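PDB 3OTN: SusD superfamily protein from Parabacteroides distasonis, which probably binds carbohydrate at the cell surface as an outer-membrane nutrient-binding protein of the SusD family. Local coordinates for residues A[34-45]-A[260-271]. Numbering follows the deposited sequence.
With EDO (1,2-ethanediol), chain K.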
loop_
_atom_site.group_PDB
_atom_site.type_symbol
_atom_site.label_atom_id
_atom_site.label_comp_id
_atom_site.label_asym_id
_atom_site.label_seq_id
_atom_site.Cartn_x
_atom_site.Cartn_y
_atom_site.Cartn_z
ATOM N N ASN A 34 -5.298 3.100 -5.747
ATOM C CA ASN A 34 -6.645 2.561 -5.461
ATOM C C ASN A 34 -7.579 3.107 -6.499
ATOM O O ASN A 34 -8.005 4.266 -6.438
ATOM C CB ASN A 34 -7.100 2.947 -4.041
ATOM C CG ASN A 34 -8.422 2.330 -3.652
ATOM O OD1 ASN A 34 -9.316 2.185 -4.464
ATOM N ND2 ASN A 34 -8.556 1.987 -2.360
ATOM N N LYS A 35 -7.847 2.298 -7.511
ATOM C CA LYS A 35 -8.832 2.661 -8.484
ATOM C C LYS A 35 -9.503 1.422 -9.043
ATOM O O LYS A 35 -8.902 0.331 -9.103
ATOM C CB LYS A 35 -8.216 3.479 -9.626
ATOM C CG LYS A 35 -7.266 2.717 -10.552
ATOM C CD LYS A 35 -6.898 3.556 -11.785
ATOM C CE LYS A 35 -6.755 2.706 -13.029
ATOM N NZ LYS A 35 -6.287 3.489 -14.229
HETATM N N MSE A 36 -10.713 1.636 -9.540
HETATM C CA MSE A 36 -11.492 0.577 -10.159
HETATM C C MSE A 36 -10.939 0.309 -11.557
HETATM O O MSE A 36 -10.548 1.250 -12.274
HETATM C CB MSE A 36 -12.950 0.942 -10.250
HETATM C CG MSE A 36 -13.628 1.213 -8.907
HETATM SE SE MSE A 36 -13.530 -0.148 -7.511
HETATM C CE MSE A 36 -14.411 -1.643 -8.495
ATOM N N THR A 37 -10.906 -0.967 -11.911
ATOM C CA THR A 37 -10.377 -1.436 -13.196
ATOM C C THR A 37 -11.465 -2.256 -13.954
ATOM O O THR A 37 -12.530 -2.544 -13.413
ATOM C CB THR A 37 -9.044 -2.247 -12.990
ATOM O OG1 THR A 37 -9.282 -3.343 -12.109
ATOM C CG2 THR A 37 -7.929 -1.359 -12.415
ATOM N N PRO A 38 -11.226 -2.595 -15.224
ATOM C CA PRO A 38 -12.285 -3.327 -15.973
ATOM C C PRO A 38 -12.578 -4.654 -15.345
ATOM O O PRO A 38 -11.657 -5.330 -14.925
ATOM C CB PRO A 38 -11.655 -3.533 -17.342
ATOM C CG PRO A 38 -10.797 -2.384 -17.512
ATOM C CD PRO A 38 -10.208 -2.066 -16.129
ATOM N N GLY A 39 -13.853 -5.021 -15.277
ATOM C CA GLY A 39 -14.278 -6.220 -14.587
ATOM C C GLY A 39 -15.260 -5.812 -13.510
ATOM O O GLY A 39 -15.509 -4.625 -13.341
ATOM N N TRP A 40 -15.775 -6.772 -12.752
ATOM C CA TRP A 40 -16.717 -6.456 -11.701
ATOM C C TRP A 40 -15.996 -6.539 -10.402
ATOM O O TRP A 40 -15.428 -7.581 -10.059
ATOM C CB TRP A 40 -17.887 -7.435 -11.665
ATOM C CG TRP A 40 -19.066 -6.981 -10.818
ATOM C CD1 TRP A 40 -19.803 -5.802 -10.913
ATOM C CD2 TRP A 40 -19.636 -7.719 -9.748
ATOM N NE1 TRP A 40 -20.791 -5.788 -9.950
ATOM C CE2 TRP A 40 -20.711 -6.952 -9.223
ATOM C CE3 TRP A 40 -19.341 -8.953 -9.172
ATOM C CZ2 TRP A 40 -21.485 -7.399 -8.148
ATOM C CZ3 TRP A 40 -20.088 -9.393 -8.117
ATOM C CH2 TRP A 40 -21.158 -8.626 -7.613
ATOM N N GLY A 41 -16.024 -5.437 -9.665
ATOM C CA GLY A 41 -15.320 -5.395 -8.403
ATOM C C GLY A 41 -13.825 -5.574 -8.563
ATOM O O GLY A 41 -13.203 -6.114 -7.699
ATOM N N CYS A 42 -13.253 -5.101 -9.669
ATOM C CA CYS A 42 -11.790 -5.177 -9.904
ATOM C C CYS A 42 -11.170 -3.820 -9.555
ATOM O O CYS A 42 -11.687 -2.769 -9.914
ATOM C CB CYS A 42 -11.489 -5.521 -11.375
ATOM S SG CYS A 42 -12.008 -7.206 -11.811
ATOM N N ASN A 43 -10.051 -3.856 -8.874
ATOM C CA ASN A 43 -9.390 -2.645 -8.376
ATOM C C ASN A 43 -7.942 -2.982 -8.271
ATOM O O ASN A 43 -7.618 -4.127 -7.944
ATOM C CB ASN A 43 -9.988 -2.264 -7.018
ATOM C CG ASN A 43 -9.406 -0.949 -6.438
ATOM O OD1 ASN A 43 -8.224 -0.860 -6.148
ATOM N ND2 ASN A 43 -10.262 0.075 -6.277
ATOM N N THR A 44 -7.084 -1.979 -8.505
ATOM C CA THR A 44 -5.641 -2.133 -8.457
ATOM C C THR A 44 -5.136 -2.713 -7.124
ATOM O O THR A 44 -4.107 -3.427 -7.107
ATOM C CB THR A 44 -4.899 -0.810 -8.763
ATOM O OG1 THR A 44 -5.487 0.242 -7.972
ATOM C CG2 THR A 44 -4.957 -0.474 -10.249
ATOM N N ILE A 45 -5.835 -2.425 -6.024
ATOM C CA ILE A 45 -5.420 -2.945 -4.714
ATOM C C ILE A 45 -5.421 -4.458 -4.616
ATOM O O ILE A 45 -4.698 -5.023 -3.787
ATOM C CB ILE A 45 -6.228 -2.391 -3.512
ATOM C CG1 ILE A 45 -7.680 -2.907 -3.481
ATOM C CG2 ILE A 45 -6.134 -0.853 -3.451
ATOM C CD1 ILE A 45 -8.439 -2.428 -2.211
ATOM N N ARG A 260 -13.158 12.405 -6.428
ATOM C CA ARG A 260 -13.383 10.981 -6.652
ATOM C C ARG A 260 -13.961 10.328 -5.376
ATOM O O ARG A 260 -13.494 10.606 -4.246
ATOM C CB ARG A 260 -12.063 10.310 -7.074
ATOM C CG ARG A 260 -12.208 8.936 -7.720
ATOM C CD ARG A 260 -10.952 8.543 -8.527
ATOM N NE ARG A 260 -9.749 8.433 -7.704
ATOM C CZ ARG A 260 -9.123 7.295 -7.418
ATOM N NH1 ARG A 260 -9.549 6.142 -7.903
ATOM N NH2 ARG A 260 -8.050 7.311 -6.651
ATOM N N HIS A 261 -14.947 9.450 -5.567
ATOM C CA HIS A 261 -15.539 8.685 -4.482
ATOM C C HIS A 261 -14.741 7.384 -4.339
ATOM O O HIS A 261 -14.218 6.851 -5.333
ATOM C CB HIS A 261 -17.041 8.408 -4.722
ATOM C CG HIS A 261 -17.844 9.652 -4.958
ATOM N ND1 HIS A 261 -18.986 9.674 -5.726
ATOM C CD2 HIS A 261 -17.606 10.937 -4.603
ATOM C CE1 HIS A 261 -19.439 10.915 -5.799
ATOM N NE2 HIS A 261 -18.618 11.703 -5.133
ATOM N N ASN A 262 -14.637 6.885 -3.111
ATOM C CA ASN A 262 -13.896 5.645 -2.824
ATOM C C ASN A 262 -14.795 4.437 -3.096
ATOM O O ASN A 262 -15.556 3.994 -2.230
ATOM C CB ASN A 262 -13.405 5.628 -1.381
ATOM C CG ASN A 262 -12.569 4.434 -1.069
ATOM O OD1 ASN A 262 -12.536 3.476 -1.830
ATOM N ND2 ASN A 262 -11.944 4.444 0.099
ATOM N N GLU A 263 -14.696 3.907 -4.308
ATOM C CA GLU A 263 -15.491 2.747 -4.705
ATOM C C GLU A 263 -14.986 1.462 -4.088
ATOM O O GLU A 263 -15.719 0.516 -4.008
ATOM C CB GLU A 263 -15.599 2.635 -6.240
ATOM C CG GLU A 263 -16.511 3.729 -6.880
ATOM C CD GLU A 263 -17.987 3.678 -6.396
ATOM O OE1 GLU A 263 -18.698 2.755 -6.813
ATOM O OE2 GLU A 263 -18.452 4.577 -5.627
ATOM N N SER A 264 -13.722 1.417 -3.664
ATOM C CA SER A 264 -13.154 0.218 -3.053
ATOM C C SER A 264 -13.864 -0.218 -1.776
ATOM O O SER A 264 -13.746 -1.392 -1.381
ATOM C CB SER A 264 -11.655 0.370 -2.793
ATOM O OG SER A 264 -11.329 1.251 -1.715
ATOM N N VAL A 265 -14.603 0.696 -1.135
ATOM C CA VAL A 265 -15.427 0.332 0.029
ATOM C C VAL A 265 -16.312 -0.897 -0.288
ATOM O O VAL A 265 -16.448 -1.797 0.530
ATOM C CB VAL A 265 -16.236 1.571 0.533
ATOM C CG1 VAL A 265 -17.323 1.167 1.551
ATOM C CG2 VAL A 265 -15.282 2.626 1.113
ATOM N N ARG A 266 -16.822 -0.959 -1.517
ATOM C CA ARG A 266 -17.730 -2.038 -1.977
ATOM C C ARG A 266 -17.046 -3.399 -2.193
ATOM O O ARG A 266 -17.717 -4.441 -2.210
ATOM C CB ARG A 266 -18.339 -1.644 -3.338
ATOM C CG ARG A 266 -19.167 -0.411 -3.355
ATOM C CD ARG A 266 -19.357 0.118 -4.793
ATOM N NE ARG A 266 -20.364 -0.653 -5.484
ATOM C CZ ARG A 266 -20.912 -0.346 -6.661
ATOM N NH1 ARG A 266 -20.553 0.738 -7.333
ATOM N NH2 ARG A 266 -21.834 -1.163 -7.175
ATOM N N ILE A 267 -15.737 -3.363 -2.406
ATOM C CA ILE A 267 -14.878 -4.554 -2.615
ATOM C C ILE A 267 -14.950 -5.549 -1.458
ATOM O O ILE A 267 -14.946 -6.766 -1.680
ATOM C CB ILE A 267 -13.382 -4.094 -2.846
ATOM C CG1 ILE A 267 -13.229 -3.397 -4.213
ATOM C CG2 ILE A 267 -12.346 -5.204 -2.741
ATOM C CD1 ILE A 267 -13.404 -4.278 -5.333
ATOM N N PHE A 268 -15.022 -5.015 -0.238
ATOM C CA PHE A 268 -14.990 -5.812 0.990
ATOM C C PHE A 268 -16.344 -6.324 1.453
ATOM O O PHE A 268 -16.412 -7.202 2.318
ATOM C CB PHE A 268 -14.377 -4.987 2.120
ATOM C CG PHE A 268 -13.038 -4.399 1.773
ATOM C CD1 PHE A 268 -11.882 -5.136 1.908
ATOM C CD2 PHE A 268 -12.944 -3.107 1.283
ATOM C CE1 PHE A 268 -10.638 -4.598 1.571
ATOM C CE2 PHE A 268 -11.715 -2.567 0.944
ATOM C CZ PHE A 268 -10.558 -3.310 1.092
ATOM N N LEU A 269 -17.419 -5.818 0.860
ATOM C CA LEU A 269 -18.762 -6.084 1.350
ATOM C C LEU A 269 -19.198 -7.412 0.760
ATOM O O LEU A 269 -18.830 -7.685 -0.368
ATOM C CB LEU A 269 -19.728 -4.976 0.915
ATOM C CG LEU A 269 -19.442 -3.531 1.353
ATOM C CD1 LEU A 269 -20.488 -2.518 0.792
ATOM C CD2 LEU A 269 -19.339 -3.474 2.846
ATOM N N PRO A 270 -19.946 -8.247 1.513
ATOM C CA PRO A 270 -20.366 -9.584 1.026
ATOM C C PRO A 270 -21.153 -9.526 -0.256
ATOM O O PRO A 270 -22.107 -8.756 -0.347
ATOM C CB PRO A 270 -21.239 -10.152 2.186
ATOM C CG PRO A 270 -21.476 -9.025 3.106
ATOM C CD PRO A 270 -20.354 -8.043 2.910
ATOM N N SER A 271 -20.753 -10.330 -1.234
ATOM C CA SER A 271 -21.301 -10.238 -2.587
ATOM C C SER A 271 -22.809 -10.405 -2.650
ATOM O O SER A 271 -23.362 -11.311 -2.019
ATOM C CB SER A 271 -20.687 -11.284 -3.524
ATOM O OG SER A 271 -21.019 -10.967 -4.881
HETATM C C1 EDO K . -5.436 10.971 -5.833
HETATM O O1 EDO K . -5.156 11.207 -4.426
HETATM C C2 EDO K . -6.910 11.249 -6.164
HETATM O O2 EDO K . -7.678 10.118 -5.732
HETATM O O HOH W 1 -11.781 3.069 -5.369
HETATM O O HOH W 2 -11.846 4.364 -9.537
#
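Asn34 meets the 260-271 segment with both its side chain and its backbone. Its side-chain amide, carried by a CG anti to the backbone N (chi1 -175°), gives a nearly straight bond from ND2 to Ser264 OG (2.9 Å, 163°). Ser264 OG donates in turn to Asn262 OD1, while Asn34 OD1 accepts from Asn43 ND2 and from a water that also takes the Ser264 N-H. With an alanine here, Ser264 OG is likely to lose this donor and Asn43 ND2 its side-chain acceptor. In one of two conformers of Arg260, the guanidinium grips Asn34 O end-on: NH1 lies 2.8 Å from Asn34 O, in the carbonyl plane on a lone pair, and NH2 adds a second bond.

Van der Waals packing flanks this network. The selenomethionine Met36 crosses Glu263 at about a right angle, CG 3.6 Å from Glu263 CB, while the carboxylate turns away to a salt bridge with Arg266. Ile45 CD1 reaches Phe268 CZ at 4.0 Å. Ile267 CD1 lies beside the carbonyl of Gly41, whose O is hydrogen-bonded to Ser284 OG.

The contact joins the small 36-37/42-43 hairpin to the loop following strand 249-253; Trp355 of strand 355-356 packs on Asn34 and Ile45, Ile336 of strand 334-336 meets Phe268, and Lys35 NZ forms a salt bridge with Asp85 of helix 79-100.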